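Local atomic coordinates of 5,10-methylenetetrahydrofolate dehydrogenase (PDB entry 5ZF1), a protein that probably catalyses the NADP+-dependent oxidation of 5,10-methylenetetrahydrofolate to 5,10-methenyltetrahydrofolate in one-carbon metabolism. Residues Asp6-Ala11 with Val277-Val282; Thr236-Gly241 with Ala269-Pro274. All blocks are in the same frame, centred on the assembly; numbering follows the deposited sequence.

How the interactions relate
Interaction 2 pairs two parallel strands of the Rossmann-type nucleotide-binding sheet, and interaction 1 packs the start of the first long helix against the start of the last one. The two are consecutive in the chain on one side: strand 269-270 and the loop behind it lead into helix 277-298. Both segments of interaction 2 lie between 6-11 and 277-282 in the chain, nested inside the loop that interaction 1 closes. Their centres lie 11 Å apart and they touch directly. V277 CG1 comes within 3.5 Å of V240 O, and D6 CA lies 4.0 Å from P272 CD. A sulfate sits at the N-terminus of helix 277-298, close to where the two contacts meet.

Interaction 1: Asp6-Ala11 with Val277-Val282. With SO4 (sulfate ion), chain F.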
# COMPACT_ATOMS: atom_id res chain seq x y z
N ASP B 6 14.38 -19.05 -15.04
CA ASP B 6 13.49 -20.21 -15.03
C ASP B 6 12.93 -20.41 -13.63
O ASP B 6 13.60 -20.96 -12.75
CB ASP B 6 14.24 -21.45 -15.50
CG ASP B 6 13.37 -22.70 -15.46
OD1 ASP B 6 12.13 -22.58 -15.48
OD2 ASP B 6 13.95 -23.81 -15.41
N GLY B 7 11.67 -20.01 -13.43
CA GLY B 7 11.05 -20.13 -12.13
C GLY B 7 10.81 -21.57 -11.70
O GLY B 7 10.74 -21.86 -10.50
N LYS B 8 10.68 -22.49 -12.66
CA LYS B 8 10.47 -23.89 -12.30
C LYS B 8 11.69 -24.45 -11.60
O LYS B 8 11.58 -25.11 -10.56
CB LYS B 8 10.13 -24.71 -13.54
CG LYS B 8 9.77 -26.15 -13.23
CD LYS B 8 9.64 -26.97 -14.49
CE LYS B 8 8.37 -27.78 -14.48
NZ LYS B 8 7.17 -26.90 -14.53
N ALA B 9 12.88 -24.21 -12.17
CA ALA B 9 14.10 -24.71 -11.56
C ALA B 9 14.39 -24.00 -10.24
O ALA B 9 14.86 -24.62 -9.28
CB ALA B 9 15.27 -24.55 -12.53
N LEU B 10 14.11 -22.69 -10.17
CA LEU B 10 14.32 -21.98 -8.91
C LEU B 10 13.39 -22.50 -7.83
O LEU B 10 13.80 -22.64 -6.66
CB LEU B 10 14.11 -20.48 -9.12
CG LEU B 10 14.34 -19.61 -7.88
CD1 LEU B 10 15.73 -19.85 -7.32
CD2 LEU B 10 14.13 -18.13 -8.20
N ALA B 11 12.13 -22.77 -8.18
CA ALA B 11 11.18 -23.29 -7.21
C ALA B 11 11.66 -24.62 -6.64
O ALA B 11 11.53 -24.87 -5.44
CB ALA B 11 9.80 -23.45 -7.85
N VAL B 277 6.42 -19.06 -13.10
CA VAL B 277 5.98 -18.23 -11.98
C VAL B 277 4.94 -18.97 -11.14
O VAL B 277 4.84 -18.76 -9.93
CB VAL B 277 5.42 -16.90 -12.52
CG1 VAL B 277 4.92 -16.03 -11.38
CG2 VAL B 277 6.50 -16.19 -13.31
N GLY B 278 4.17 -19.86 -11.77
CA GLY B 278 3.24 -20.71 -11.06
C GLY B 278 3.92 -21.58 -10.02
O GLY B 278 3.58 -21.55 -8.84
N PRO B 279 4.90 -22.38 -10.45
CA PRO B 279 5.68 -23.16 -9.47
C PRO B 279 6.35 -22.30 -8.40
O PRO B 279 6.43 -22.72 -7.24
CB PRO B 279 6.70 -23.89 -10.35
CG PRO B 279 6.04 -24.00 -11.68
CD PRO B 279 5.18 -22.79 -11.84
N MET B 280 6.84 -21.11 -8.77
CA MET B 280 7.41 -20.20 -7.78
C MET B 280 6.35 -19.70 -6.79
O MET B 280 6.63 -19.57 -5.59
CB MET B 280 8.05 -19.00 -8.49
CG MET B 280 9.48 -19.22 -8.97
SD MET B 280 10.64 -19.60 -7.66
CE MET B 280 10.71 -18.01 -6.80
N THR B 281 5.16 -19.39 -7.28
CA THR B 281 4.07 -19.00 -6.39
C THR B 281 3.76 -20.11 -5.39
O THR B 281 3.60 -19.86 -4.19
CB THR B 281 2.83 -18.64 -7.21
OG1 THR B 281 3.13 -17.52 -8.05
CG2 THR B 281 1.65 -18.31 -6.30
N VAL B 282 3.69 -21.35 -5.86
CA VAL B 282 3.37 -22.46 -4.97
C VAL B 282 4.47 -22.65 -3.93
O VAL B 282 4.18 -22.87 -2.74
CB VAL B 282 3.13 -23.74 -5.79
CG1 VAL B 282 3.09 -24.95 -4.90
CG2 VAL B 282 1.80 -23.63 -6.54
S SO4 F . 3.78 -19.97 -15.51
O1 SO4 F . 4.72 -21.06 -15.78
O2 SO4 F . 4.53 -18.75 -15.23
O3 SO4 F . 2.93 -19.75 -16.67
O4 SO4 F . 2.95 -20.36 -14.37
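Two helix N-termini, those of helices 7-26 and 277-298, lie side by side here, with M280 of the second filling the groove between G7, L10 and A11 of the first. The axes of the segments 7-11 and 277-282 approach to 7.5 Å and run at 25°, nearly parallel. M280 holds CG beside its own backbone N (chi1 -85°), and further bends at chi2 and chi3 fold the thioether over the first helix turn. M280 CG rests 3.3 Å from G7 O, a close approach made where G7, without a side chain, and the small A11 face M280. M280 SD lies 3.5 Å from A11 N. The thioether passes slantwise over L10, with M280 CE 3.7 Å from L10 CD2. On the same helix, A11 CB abuts P279, 4.0 Å from its CB.

The pair joins the catalytic and NAD(P)-binding family regions, and M280 also packs on A144 and M148 of helix 140-151. The two helix starts are satisfied differently. D6 is the N-cap of helix 7-26: its OD1 accepts from K8 N at 3.2 Å, met well above the carboxylate plane, while OD2 takes a weak bond from A9 N. At helix 277-298 a sulfate, probably from the crystallisation liquor, accepts from V277 N through O2 at 2.9 Å, from G278 N through O4, and from G276 N; the helix dipole probably favours an anion there. V277 O is gripped from opposite faces by N and OG1 of T281, one turn on.

Interaction 2: Thr236-Gly241 with Ala269-Pro274; sequences TIIDVG and AITPVP
T271 sits just past the end of strand 269-270 and continues its pairing with strand 236-239 by means of its side chain. From CB, which points toward the neighbouring strand, two branches diverge. The hydroxyl lies between the backbone N and the carbonyl carbon (chi1 37°), which brings OG1 to 3.0 Å from D239 N in a nearly straight bond (168° at the hydrogen). CG2, the other branch, meets I238 CG2 at 4.0 Å, the two side chains crossing at about a right angle; M148 of helix 140-151 also touches T271.

Behind it the pairing is ordinary parallel sheet, as in a Rossmann-type fold: I237 N donates to A269 O at 3.0 Å and T271 N to I237 O at 3.1 Å. T236 and A269 put their side chains on one face, I237 and I270 on the other, where I237 CB lies 4.1 Å from I270 CG1.

At the strand's end, D239 OD1 accepts from G241 N in an Asx turn, and OD2 takes the backbone N of D257. With OG1 accepting where a main-chain carbonyl would in a regular parallel strand, the sheet's bonding continues one step after the backbone beyond T271 N has left the strand.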
# COMPACT_ATOMS: atom_id res chain seq x y z
N THR B 236 15.98 -6.41 -17.30
CA THR B 236 15.42 -7.65 -16.81
C THR B 236 13.92 -7.60 -17.04
O THR B 236 13.27 -6.63 -16.63
CB THR B 236 15.73 -7.83 -15.33
OG1 THR B 236 17.15 -7.90 -15.15
CG2 THR B 236 15.07 -9.07 -14.77
N ILE B 237 13.38 -8.63 -17.67
CA ILE B 237 11.97 -8.72 -18.03
C ILE B 237 11.38 -9.94 -17.33
O ILE B 237 11.80 -11.07 -17.59
CB ILE B 237 11.78 -8.83 -19.55
CG1 ILE B 237 12.59 -7.75 -20.28
CG2 ILE B 237 10.27 -8.82 -19.91
CD1 ILE B 237 12.07 -6.36 -20.13
N ILE B 238 10.39 -9.72 -16.47
CA ILE B 238 9.68 -10.80 -15.80
C ILE B 238 8.21 -10.73 -16.19
O ILE B 238 7.54 -9.73 -15.90
CB ILE B 238 9.84 -10.75 -14.28
CG1 ILE B 238 11.31 -11.00 -13.92
CG2 ILE B 238 8.91 -11.78 -13.61
CD1 ILE B 238 11.66 -10.68 -12.49
N ASP B 239 7.73 -11.78 -16.85
CA ASP B 239 6.32 -11.95 -17.19
C ASP B 239 5.64 -12.79 -16.11
O ASP B 239 5.94 -13.98 -15.96
CB ASP B 239 6.20 -12.59 -18.58
CG ASP B 239 4.78 -12.57 -19.11
OD1 ASP B 239 3.86 -12.20 -18.36
OD2 ASP B 239 4.59 -12.92 -20.30
N VAL B 240 4.72 -12.18 -15.36
CA VAL B 240 4.10 -12.88 -14.24
C VAL B 240 3.16 -13.98 -14.74
O VAL B 240 2.93 -14.97 -14.04
CB VAL B 240 3.37 -11.87 -13.32
CG1 VAL B 240 2.72 -12.57 -12.15
CG2 VAL B 240 4.37 -10.83 -12.80
N GLY B 241 2.65 -13.85 -15.96
CA GLY B 241 1.80 -14.87 -16.53
C GLY B 241 0.34 -14.75 -16.19
O GLY B 241 -0.38 -15.75 -16.25
N ALA B 269 18.09 -10.39 -18.96
CA ALA B 269 17.55 -11.56 -18.28
C ALA B 269 16.05 -11.57 -18.55
O ALA B 269 15.46 -10.50 -18.64
CB ALA B 269 17.83 -11.53 -16.78
N ILE B 270 15.46 -12.76 -18.71
CA ILE B 270 14.06 -12.84 -19.12
C ILE B 270 13.44 -14.13 -18.60
O ILE B 270 14.10 -15.17 -18.51
CB ILE B 270 13.93 -12.74 -20.66
CG1 ILE B 270 12.47 -12.54 -21.08
CG2 ILE B 270 14.54 -13.98 -21.33
CD1 ILE B 270 12.32 -12.32 -22.59
N THR B 271 12.16 -14.07 -18.26
CA THR B 271 11.42 -15.29 -18.02
C THR B 271 11.27 -16.08 -19.32
O THR B 271 11.04 -15.49 -20.38
CB THR B 271 10.04 -14.99 -17.44
OG1 THR B 271 9.53 -13.80 -18.06
CG2 THR B 271 10.16 -14.76 -15.94
N PRO B 272 11.41 -17.40 -19.27
CA PRO B 272 11.14 -18.24 -20.45
C PRO B 272 9.64 -18.39 -20.65
O PRO B 272 8.83 -17.81 -19.94
CB PRO B 272 11.79 -19.57 -20.07
CG PRO B 272 11.60 -19.63 -18.57
CD PRO B 272 11.79 -18.20 -18.09
N VAL B 273 9.28 -19.20 -21.64
CA VAL B 273 7.87 -19.48 -21.94
C VAL B 273 7.66 -20.99 -21.86
O VAL B 273 8.13 -21.72 -22.74
CB VAL B 273 7.47 -18.93 -23.32
CG1 VAL B 273 5.96 -19.06 -23.52
CG2 VAL B 273 7.90 -17.49 -23.46
N PRO B 274 6.97 -21.51 -20.83
CA PRO B 274 6.35 -20.77 -19.73
C PRO B 274 7.39 -20.29 -18.72
O PRO B 274 8.50 -20.81 -18.70
CB PRO B 274 5.42 -21.80 -19.09
CG PRO B 274 6.12 -23.09 -19.31
CD PRO B 274 6.82 -22.97 -20.65